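Local coordinates for uncharacterized protein (Neisseria gonorrhoeae, PDB 5V77) that is of unknown function but folds as an all-beta protein of the NGO_1070-like family, built from antiparallel strands and crystallised as a pair of subunits, at residues I13-S18 with I77-L82; I47-I52 with I99-E104. All coordinates share one frame; numbering follows the deposited sequence.

Contact 1 of 2, residues I13-S18 with I77-L82; sequences IFHNVS and IPEIEL
Residues 13-18 and 77-82 run antiparallel and join at two hydrogen-bonded pairs, Ile13 with Ile80 and Val17 with Ile77, whose register differs by one residue. Each pair is closed by two backbone hydrogen bonds: Ile13 N to Ile80 O (2.9 Å) with Ile80 N to Ile13 O, and Ile77 N to Val17 O (2.8 Å) with Val17 N to Ile77 O. Between them Asn16 N donates to Pro78 O at 2.8 Å in a nearly straight bond, arriving well above the carbonyl plane, 53° out of it. The same oxygen takes a CH...O contact from His15 CA, so two donors of the turn converge on it.

Ile13, Val17, Ile77 and Ile80 lie on one buried face. Ile13 CG1 is held between its backbone N and carbonyl carbon (chi1 65°), which brings it to 4.1 Å from Ile80 CB; the two side chains cross at a slant. Phe14 sends its ring off toward Phe35 and Phe44, which it meets edge to face, while its CB rests 3.9 Å from Ile80 CD1. Val17 CG2 packs on Ile77 CB at 4.2 Å.

At the outer side His15 and Glu79 lie alongside each other and point the same way. Glu79 CB sits over one face of the imidazole in a CH-pi contact, 4.2 Å from the ring centroid and 17° off its normal; the carboxylate plane stands almost perpendicular to the ring.

Asn16 and Val17 both face Ile77, and Asn16 has a left-handed backbone, the signature of a G1 beta bulge. This bulge marks the passage from strand 9-13 to strand 17-25, both of which pair with the broken strand 75-84.

Contact 2 of 2, residues I47-I52 with I99-E104; sequences IKCSNI and IKISAE
The flat groups here are the amide of Asn51 and the carboxylate of Glu104, lying side by side with their planes 48° apart. Glu104 was modelled in two conformations, and in one of them Asn51 ND2 donates to Glu104 OE2 at 3.0 Å, a bond that is to that extent doubtful. In that conformer OE2 lies near the amide plane, while ND2 comes to the carboxylate from above its plane, 38° out of it; the Glu104 chain is extended, with CG anti to the backbone N.

The dependable link is the backbone hydrogen bond from Glu104 N to Asn51 O (3.0 Å), and Ala103 CA makes a CH...O contact with the same oxygen. Beyond it, Ile52 and Ala103 form an antiparallel non-hydrogen-bonded pair. Inside, Cys49 CB meets Ala103 CB at 3.7 Å, while Ile101 CG2 touches both Cys49 SG (3.9 Å) and Ile52 CD1 (3.8 Å).

The N-to-C directions of 47-50 and 99-103 are 53° apart, so these runs are not antiparallel partners; the pairing comes at Ile52 with Ala103, after the chain turns at Asn51. Ile91 of strand 89-94 touches both Cys49 and Ile101, and Ser50 makes a backbone hydrogen bond with Thr105 of strand 105-109. From the second subunit, Tyr65 packs on Asn51 and Glu104, and its hydroxyl and Thr59 OG1 hydrogen-bond to Ile52 O.

In the fold
The centres of contacts 1 and 2 are 15 Å apart, with the middle of the subunit between them, in one antiparallel sheet. Their segments alternate along the sequence: 13-18, 47-52, 77-82, then 99-104. Strand 43-58, which carries 47-52, is followed in the chain by strand 75-84, which carries 77-82. Ile47, at the start of 47-52, packs on contact 1, its CD1 lying 3.6 Å from Ile80 CD1 and 3.9 Å from Ile13 CD1, while the pairing with 99-104 is made further along, at 49-52. Contact 1 meets no other chain of the assembly, whereas contact 2 also meets the second subunit, through Asn51, Ile52 O and Glu104.

Contact 1 of 2, residues I13-S18 with I77-L82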
ATOM      1  N   ILE A  13     -17.685   3.406  -9.872  1.00 40.28           N
ATOM      2  CA  ILE A  13     -17.398   2.177 -10.596  1.00 38.28           C
ATOM      3  C   ILE A  13     -17.375   1.013  -9.612  1.00 40.78           C
ATOM      4  O   ILE A  13     -17.360   1.199  -8.395  1.00 36.36           O
ATOM      5  CB  ILE A  13     -16.075   2.254 -11.376  1.00 36.75           C
ATOM      6  CG1 ILE A  13     -14.885   2.376 -10.411  1.00 33.69           C
ATOM      7  CG2 ILE A  13     -16.117   3.411 -12.359  1.00 40.41           C
ATOM      8  CD1 ILE A  13     -13.543   2.201 -11.062  1.00 34.62           C
ATOM      9  N   PHE A  14     -17.411  -0.203 -10.168  1.00 34.09           N
ATOM     10  CA  PHE A  14     -17.218  -1.435  -9.400  1.00 33.13           C
ATOM     11  C   PHE A  14     -18.228  -1.534  -8.252  1.00 38.20           C
ATOM     12  O   PHE A  14     -17.873  -1.570  -7.069  1.00 34.46           O
ATOM     13  CB  PHE A  14     -15.773  -1.537  -8.896  1.00 32.30           C
ATOM     14  CG  PHE A  14     -14.837  -2.167  -9.887  1.00 34.64           C
ATOM     15  CD1 PHE A  14     -14.742  -1.676 -11.177  1.00 38.62           C
ATOM     16  CD2 PHE A  14     -14.048  -3.248  -9.532  1.00 31.65           C
ATOM     17  CE1 PHE A  14     -13.892  -2.255 -12.106  1.00 36.15           C
ATOM     18  CE2 PHE A  14     -13.187  -3.821 -10.469  1.00 26.72           C
ATOM     19  CZ  PHE A  14     -13.117  -3.330 -11.742  1.00 25.14           C
ATOM     20  N   HIS A  15     -19.509  -1.586  -8.625  1.00 36.02           N
ATOM     21  CA  HIS A  15     -20.566  -1.702  -7.628  1.00 38.37           C
ATOM     22  C   HIS A  15     -20.582  -3.097  -7.017  1.00 37.97           C
ATOM     23  O   HIS A  15     -20.462  -4.102  -7.727  1.00 41.00           O
ATOM     24  CB  HIS A  15     -21.933  -1.412  -8.246  1.00 53.14           C
ATOM     25  CG  HIS A  15     -22.187   0.035  -8.534  1.00 58.88           C
ATOM     26  ND1 HIS A  15     -21.235   0.868  -9.083  1.00 62.94           N
ATOM     27  CD2 HIS A  15     -23.298   0.788  -8.377  1.00 66.63           C
ATOM     28  CE1 HIS A  15     -21.749   2.076  -9.236  1.00 62.30           C
ATOM     29  NE2 HIS A  15     -22.997   2.055  -8.811  1.00 67.05           N
ATOM     30  N   ASN A  16     -20.727  -3.148  -5.694  1.00 37.38           N
ATOM     31  CA  ASN A  16     -20.901  -4.384  -4.938  1.00 37.19           C
ATOM     32  C   ASN A  16     -19.816  -5.411  -5.271  1.00 33.49           C
ATOM     33  O   ASN A  16     -20.082  -6.521  -5.726  1.00 37.61           O
ATOM     34  CB  ASN A  16     -22.313  -4.942  -5.165  1.00 43.62           C
ATOM     35  CG  ASN A  16     -23.399  -3.949  -4.755  1.00 49.51           C
ATOM     36  OD1 ASN A  16     -23.177  -3.076  -3.908  1.00 45.81           O
ATOM     37  ND2 ASN A  16     -24.572  -4.070  -5.359  1.00 54.67           N
ATOM     38  N   VAL A  17     -18.565  -5.024  -5.025  1.00 30.64           N
ATOM     39  CA  VAL A  17     -17.425  -5.894  -5.258  1.00 28.86           C
ATOM     40  C   VAL A  17     -16.713  -6.180  -3.936  1.00 29.81           C
ATOM     41  O   VAL A  17     -16.949  -5.533  -2.919  1.00 35.24           O
ATOM     42  CB  VAL A  17     -16.440  -5.286  -6.271  1.00 28.38           C
ATOM     43  CG1 VAL A  17     -17.099  -5.186  -7.644  1.00 31.36           C
ATOM     44  CG2 VAL A  17     -16.003  -3.928  -5.775  1.00 27.66           C
ATOM     45  N   SER A  18     -15.787  -7.134  -3.984  1.00 28.25           N
ATOM     46  CA  SER A  18     -15.019  -7.557  -2.815  1.00 27.37           C
ATOM     47  C   SER A  18     -13.540  -7.478  -3.156  1.00 27.59           C
ATOM     48  O   SER A  18     -13.067  -8.232  -4.008  1.00 27.58           O
ATOM     49  CB  SER A  18     -15.405  -8.979  -2.407  1.00 34.94           C
ATOM     50  OG  SER A  18     -14.650  -9.395  -1.277  1.00 37.15           O
ATOM     51  N   ILE A  77     -17.179  -3.733  -0.807  1.00 35.46           N
ATOM     52  CA  ILE A  77     -17.224  -2.334  -1.211  1.00 35.22           C
ATOM     53  C   ILE A  77     -18.511  -2.079  -1.984  1.00 39.65           C
ATOM     54  O   ILE A  77     -18.727  -2.689  -3.041  1.00 35.55           O
ATOM     55  CB  ILE A  77     -16.003  -1.958  -2.068  1.00 32.30           C
ATOM     56  CG1 ILE A  77     -14.702  -2.139  -1.280  1.00 31.83           C
ATOM     57  CG2 ILE A  77     -16.121  -0.530  -2.569  1.00 32.41           C
ATOM     58  CD1 ILE A  77     -13.458  -2.002  -2.149  1.00 32.35           C
ATOM     59  N   PRO A  78     -19.388  -1.191  -1.505  1.00 39.06           N
ATOM     60  CA  PRO A  78     -20.571  -0.829  -2.307  1.00 40.65           C
ATOM     61  C   PRO A  78     -20.231  -0.229  -3.664  1.00 38.77           C
ATOM     62  O   PRO A  78     -20.887  -0.557  -4.663  1.00 39.05           O
ATOM     63  CB  PRO A  78     -21.298   0.182  -1.408  1.00 43.64           C
ATOM     64  CG  PRO A  78     -20.838  -0.159  -0.014  1.00 44.16           C
ATOM     65  CD  PRO A  78     -19.403  -0.566  -0.175  1.00 40.95           C
ATOM     66  N   GLU A  79     -19.243   0.657  -3.726  1.00 37.18           N
ATOM     67  CA  GLU A  79     -18.846   1.310  -4.972  1.00 35.64           C
ATOM     68  C   GLU A  79     -17.535   2.042  -4.726  1.00 33.99           C
ATOM     69  O   GLU A  79     -17.157   2.298  -3.582  1.00 34.64           O
ATOM     70  CB  GLU A  79     -19.912   2.291  -5.467  1.00 41.27           C
ATOM     71  CG  GLU A  79     -20.096   3.479  -4.547  1.00 42.71           C
ATOM     72  CD  GLU A  79     -21.342   4.276  -4.877  1.00 55.26           C
ATOM     73  OE1 GLU A  79     -21.847   4.163  -6.017  1.00 58.96           O
ATOM     74  OE2 GLU A  79     -21.818   5.011  -3.984  1.00 56.06           O
ATOM     75  N   ILE A  80     -16.849   2.372  -5.816  1.00 29.31           N
ATOM     76  CA  ILE A  80     -15.543   3.026  -5.783  1.00 33.18           C
ATOM     77  C   ILE A  80     -15.653   4.344  -6.544  1.00 33.24           C
ATOM     78  O   ILE A  80     -16.105   4.366  -7.695  1.00 35.63           O
ATOM     79  CB  ILE A  80     -14.449   2.119  -6.380  1.00 29.15           C
ATOM     80  CG1 ILE A  80     -14.324   0.860  -5.518  1.00 28.23           C
ATOM     81  CG2 ILE A  80     -13.097   2.871  -6.475  1.00 28.43           C
ATOM     82  CD1 ILE A  80     -13.405  -0.205  -6.075  1.00 33.94           C
ATOM     83  N   GLU A  81     -15.269   5.440  -5.890  1.00 29.74           N
ATOM     84  CA  GLU A  81     -15.314   6.761  -6.507  1.00 29.46           C
ATOM     85  C   GLU A  81     -14.081   6.962  -7.373  1.00 33.59           C
ATOM     86  O   GLU A  81     -12.958   6.765  -6.906  1.00 32.40           O
ATOM     87  CB  GLU A  81     -15.362   7.850  -5.438  1.00 41.82           C
ATOM     88  CG  GLU A  81     -16.442   7.681  -4.399  1.00 58.05           C
ATOM     89  CD  GLU A  81     -16.112   8.427  -3.119  1.00 81.54           C
ATOM     90  OE1 GLU A  81     -16.064   7.785  -2.048  1.00 88.93           O
ATOM     91  OE2 GLU A  81     -15.874   9.652  -3.188  1.00 87.98           O
ATOM     92  N   LEU A  82     -14.281   7.364  -8.625  1.00 29.53           N
ATOM     93  CA  LEU A  82     -13.176   7.615  -9.544  1.00 29.01           C
ATOM     94  C   LEU A  82     -13.224   9.073  -9.979  1.00 32.21           C
ATOM     95  O   LEU A  82     -14.257   9.541 -10.477  1.00 38.46           O
ATOM     96  CB  LEU A  82     -13.243   6.683 -10.758  1.00 33.95           C
ATOM     97  CG  LEU A  82     -12.237   6.928 -11.895  1.00 40.53           C
ATOM     98  CD1 LEU A  82     -10.803   6.748 -11.433  1.00 36.47           C
ATOM     99  CD2 LEU A  82     -12.522   6.019 -13.078  1.00 42.30           C
TER

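Contact 2 of 2, residues I47-I52 with I99-E104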
ATOM      1  N   ILE A  47      -8.590  -3.021 -10.809  1.00 20.90           N
ATOM      2  CA  ILE A  47      -8.303  -1.613 -11.085  1.00 15.86           C
ATOM      3  C   ILE A  47      -6.797  -1.457 -11.059  1.00 21.95           C
ATOM      4  O   ILE A  47      -6.148  -1.793 -10.056  1.00 21.40           O
ATOM      5  CB  ILE A  47      -8.959  -0.680 -10.055  1.00 21.79           C
ATOM      6  CG1 ILE A  47     -10.475  -0.804 -10.126  1.00 20.76           C
ATOM      7  CG2 ILE A  47      -8.512   0.774 -10.296  1.00 22.30           C
ATOM      8  CD1 ILE A  47     -11.187  -0.114  -8.950  1.00 22.32           C
ATOM      9  N   LYS A  48      -6.243  -0.940 -12.146  1.00 18.12           N
ATOM     10  CA  LYS A  48      -4.796  -0.792 -12.298  1.00 21.99           C
ATOM     11  C   LYS A  48      -4.435   0.687 -12.214  1.00 22.10           C
ATOM     12  O   LYS A  48      -4.910   1.494 -13.027  1.00 22.97           O
ATOM     13  CB  LYS A  48      -4.344  -1.379 -13.633  1.00 19.35           C
ATOM     14  CG  LYS A  48      -2.822  -1.266 -13.904  1.00 22.63           C
ATOM     15  CD  LYS A  48      -2.521  -1.802 -15.311  1.00 32.32           C
ATOM     16  CE  LYS A  48      -1.093  -1.525 -15.753  1.00 40.65           C
ATOM     17  NZ  LYS A  48      -0.817  -2.139 -17.102  1.00 36.74           N
ATOM     18  N   CYS A  49      -3.598   1.039 -11.244  1.00 18.84           N
ATOM     19  CA  CYS A  49      -3.200   2.425 -10.997  1.00 17.85           C
ATOM     20  C   CYS A  49      -1.747   2.540 -11.440  1.00 20.96           C
ATOM     21  O   CYS A  49      -0.855   2.040 -10.757  1.00 20.72           O
ATOM     22  CB  CYS A  49      -3.373   2.770  -9.525  1.00 20.33           C
ATOM     23  SG  CYS A  49      -5.105   2.499  -8.935  1.00 22.82           S
ATOM     24  N   SER A  50      -1.499   3.166 -12.593  1.00 18.11           N
ATOM     25  CA  SER A  50      -0.155   3.199 -13.172  1.00 17.36           C
ATOM     26  C   SER A  50       0.543   4.527 -12.892  1.00 26.03           C
ATOM     27  O   SER A  50      -0.036   5.600 -13.110  1.00 24.90           O
ATOM     28  CB  SER A  50      -0.197   2.966 -14.686  1.00 25.69           C
ATOM     29  OG  SER A  50      -0.784   1.709 -14.961  1.00 31.75           O
ATOM     30  N   ASN A  51       1.809   4.437 -12.458  1.00 25.07           N
ATOM     31  CA  ASN A  51       2.635   5.582 -12.080  1.00 23.26           C
ATOM     32  C   ASN A  51       2.033   6.238 -10.848  1.00 26.93           C
ATOM     33  O   ASN A  51       1.399   7.298 -10.913  1.00 22.48           O
ATOM     34  CB  ASN A  51       2.805   6.558 -13.259  1.00 25.37           C
ATOM     35  CG  ASN A  51       3.610   5.945 -14.372  1.00 35.47           C
ATOM     36  OD1 ASN A  51       4.239   4.898 -14.174  1.00 31.90           O
ATOM     37  ND2 ASN A  51       3.587   6.559 -15.550  1.00 33.48           N
ATOM     38  N   ILE A  52       2.245   5.586  -9.707  1.00 21.24           N
ATOM     39  CA  ILE A  52       1.614   5.985  -8.460  1.00 25.60           C
ATOM     40  C   ILE A  52       2.119   7.341  -8.010  1.00 24.95           C
ATOM     41  O   ILE A  52       3.330   7.614  -8.013  1.00 24.25           O
ATOM     42  CB  ILE A  52       1.896   4.930  -7.382  1.00 25.54           C
ATOM     43  CG1 ILE A  52       1.263   3.611  -7.803  1.00 28.18           C
ATOM     44  CG2 ILE A  52       1.373   5.395  -6.014  1.00 30.52           C
ATOM     45  CD1 ILE A  52      -0.209   3.646  -7.847  1.00 30.54           C
ATOM     46  N   ILE A  99      -9.301   3.903   1.648  1.00 26.77           N
ATOM     47  CA  ILE A  99      -8.182   3.716   0.737  1.00 27.54           C
ATOM     48  C   ILE A  99      -8.268   4.798  -0.329  1.00 29.07           C
ATOM     49  O   ILE A  99      -9.314   4.963  -0.964  1.00 33.79           O
ATOM     50  CB  ILE A  99      -8.187   2.318   0.085  1.00 27.90           C
ATOM     51  CG1 ILE A  99      -7.954   1.231   1.138  1.00 30.61           C
ATOM     52  CG2 ILE A  99      -7.092   2.238  -1.021  1.00 28.01           C
ATOM     53  CD1 ILE A  99      -8.371  -0.169   0.689  1.00 31.85           C
ATOM     54  N   LYS A 100      -7.172   5.532  -0.531  1.00 23.48           N
ATOM     55  CA  LYS A 100      -7.100   6.551  -1.573  1.00 24.59           C
ATOM     56  C   LYS A 100      -5.855   6.281  -2.397  1.00 25.18           C
ATOM     57  O   LYS A 100      -4.776   6.074  -1.834  1.00 25.51           O
ATOM     58  CB  LYS A 100      -7.018   7.972  -0.997  1.00 30.94           C
ATOM     59  CG  LYS A 100      -8.241   8.454  -0.227  1.00 37.00           C
ATOM     60  CD  LYS A 100      -8.098   9.945   0.089  1.00 44.60           C
ATOM     61  CE  LYS A 100      -9.268  10.476   0.901  1.00 63.50           C
ATOM     62  NZ  LYS A 100      -9.105  11.923   1.232  1.00 71.34           N
ATOM     63  N   ILE A 101      -5.994   6.267  -3.717  1.00 22.56           N
ATOM     64  CA  ILE A 101      -4.841   6.085  -4.597  1.00 25.57           C
ATOM     65  C   ILE A 101      -4.924   7.112  -5.703  1.00 25.00           C
ATOM     66  O   ILE A 101      -5.952   7.205  -6.380  1.00 23.50           O
ATOM     67  CB  ILE A 101      -4.785   4.677  -5.221  1.00 24.00           C
ATOM     68  CG1 ILE A 101      -4.783   3.613  -4.125  1.00 27.74           C
ATOM     69  CG2 ILE A 101      -3.499   4.560  -6.072  1.00 22.73           C
ATOM     70  CD1 ILE A 101      -4.892   2.180  -4.632  1.00 25.80           C
ATOM     71  N   SER A 102      -3.840   7.854  -5.903  1.00 21.37           N
ATOM     72  CA  SER A 102      -3.690   8.773  -7.025  1.00 22.69           C
ATOM     73  C   SER A 102      -2.580   8.249  -7.927  1.00 28.32           C
ATOM     74  O   SER A 102      -1.542   7.796  -7.442  1.00 25.12           O
ATOM     75  CB  SER A 102      -3.346  10.188  -6.550  1.00 26.72           C
ATOM     76  OG  SER A 102      -4.455  10.791  -5.896  1.00 34.63           O
ATOM     77  N   ALA A 103      -2.809   8.286  -9.236  1.00 24.55           N
ATOM     78  CA  ALA A 103      -1.870   7.703 -10.193  1.00 23.30           C
ATOM     79  C   ALA A 103      -2.065   8.400 -11.531  1.00 25.22           C
ATOM     80  O   ALA A 103      -3.147   8.925 -11.816  1.00 26.02           O
ATOM     81  CB  ALA A 103      -2.087   6.190 -10.335  1.00 22.27           C
ATOM     82  N   GLU A 104      -1.007   8.402 -12.353  1.00 25.65           N
ATOM     83  CA  GLU A 104      -1.095   9.113 -13.627  0.79 28.54           C
ATOM     84  C   GLU A 104      -2.228   8.566 -14.489  1.00 30.10           C
ATOM     85  O   GLU A 104      -2.945   9.343 -15.134  1.00 31.70           O
ATOM     86  CB  GLU A 104       0.233   9.044 -14.376  0.79 29.44           C
ATOM     87  CG  GLU A 104       0.272   9.818 -15.689  0.79 41.04           C
ATOM     88  CD  GLU A 104       1.693  10.024 -16.175  0.79 41.25           C
ATOM     89  OE1 GLU A 104       1.922  10.870 -17.079  0.79 44.83           O
ATOM     90  OE2 GLU A 104       2.588   9.339 -15.625  0.79 35.92           O
TER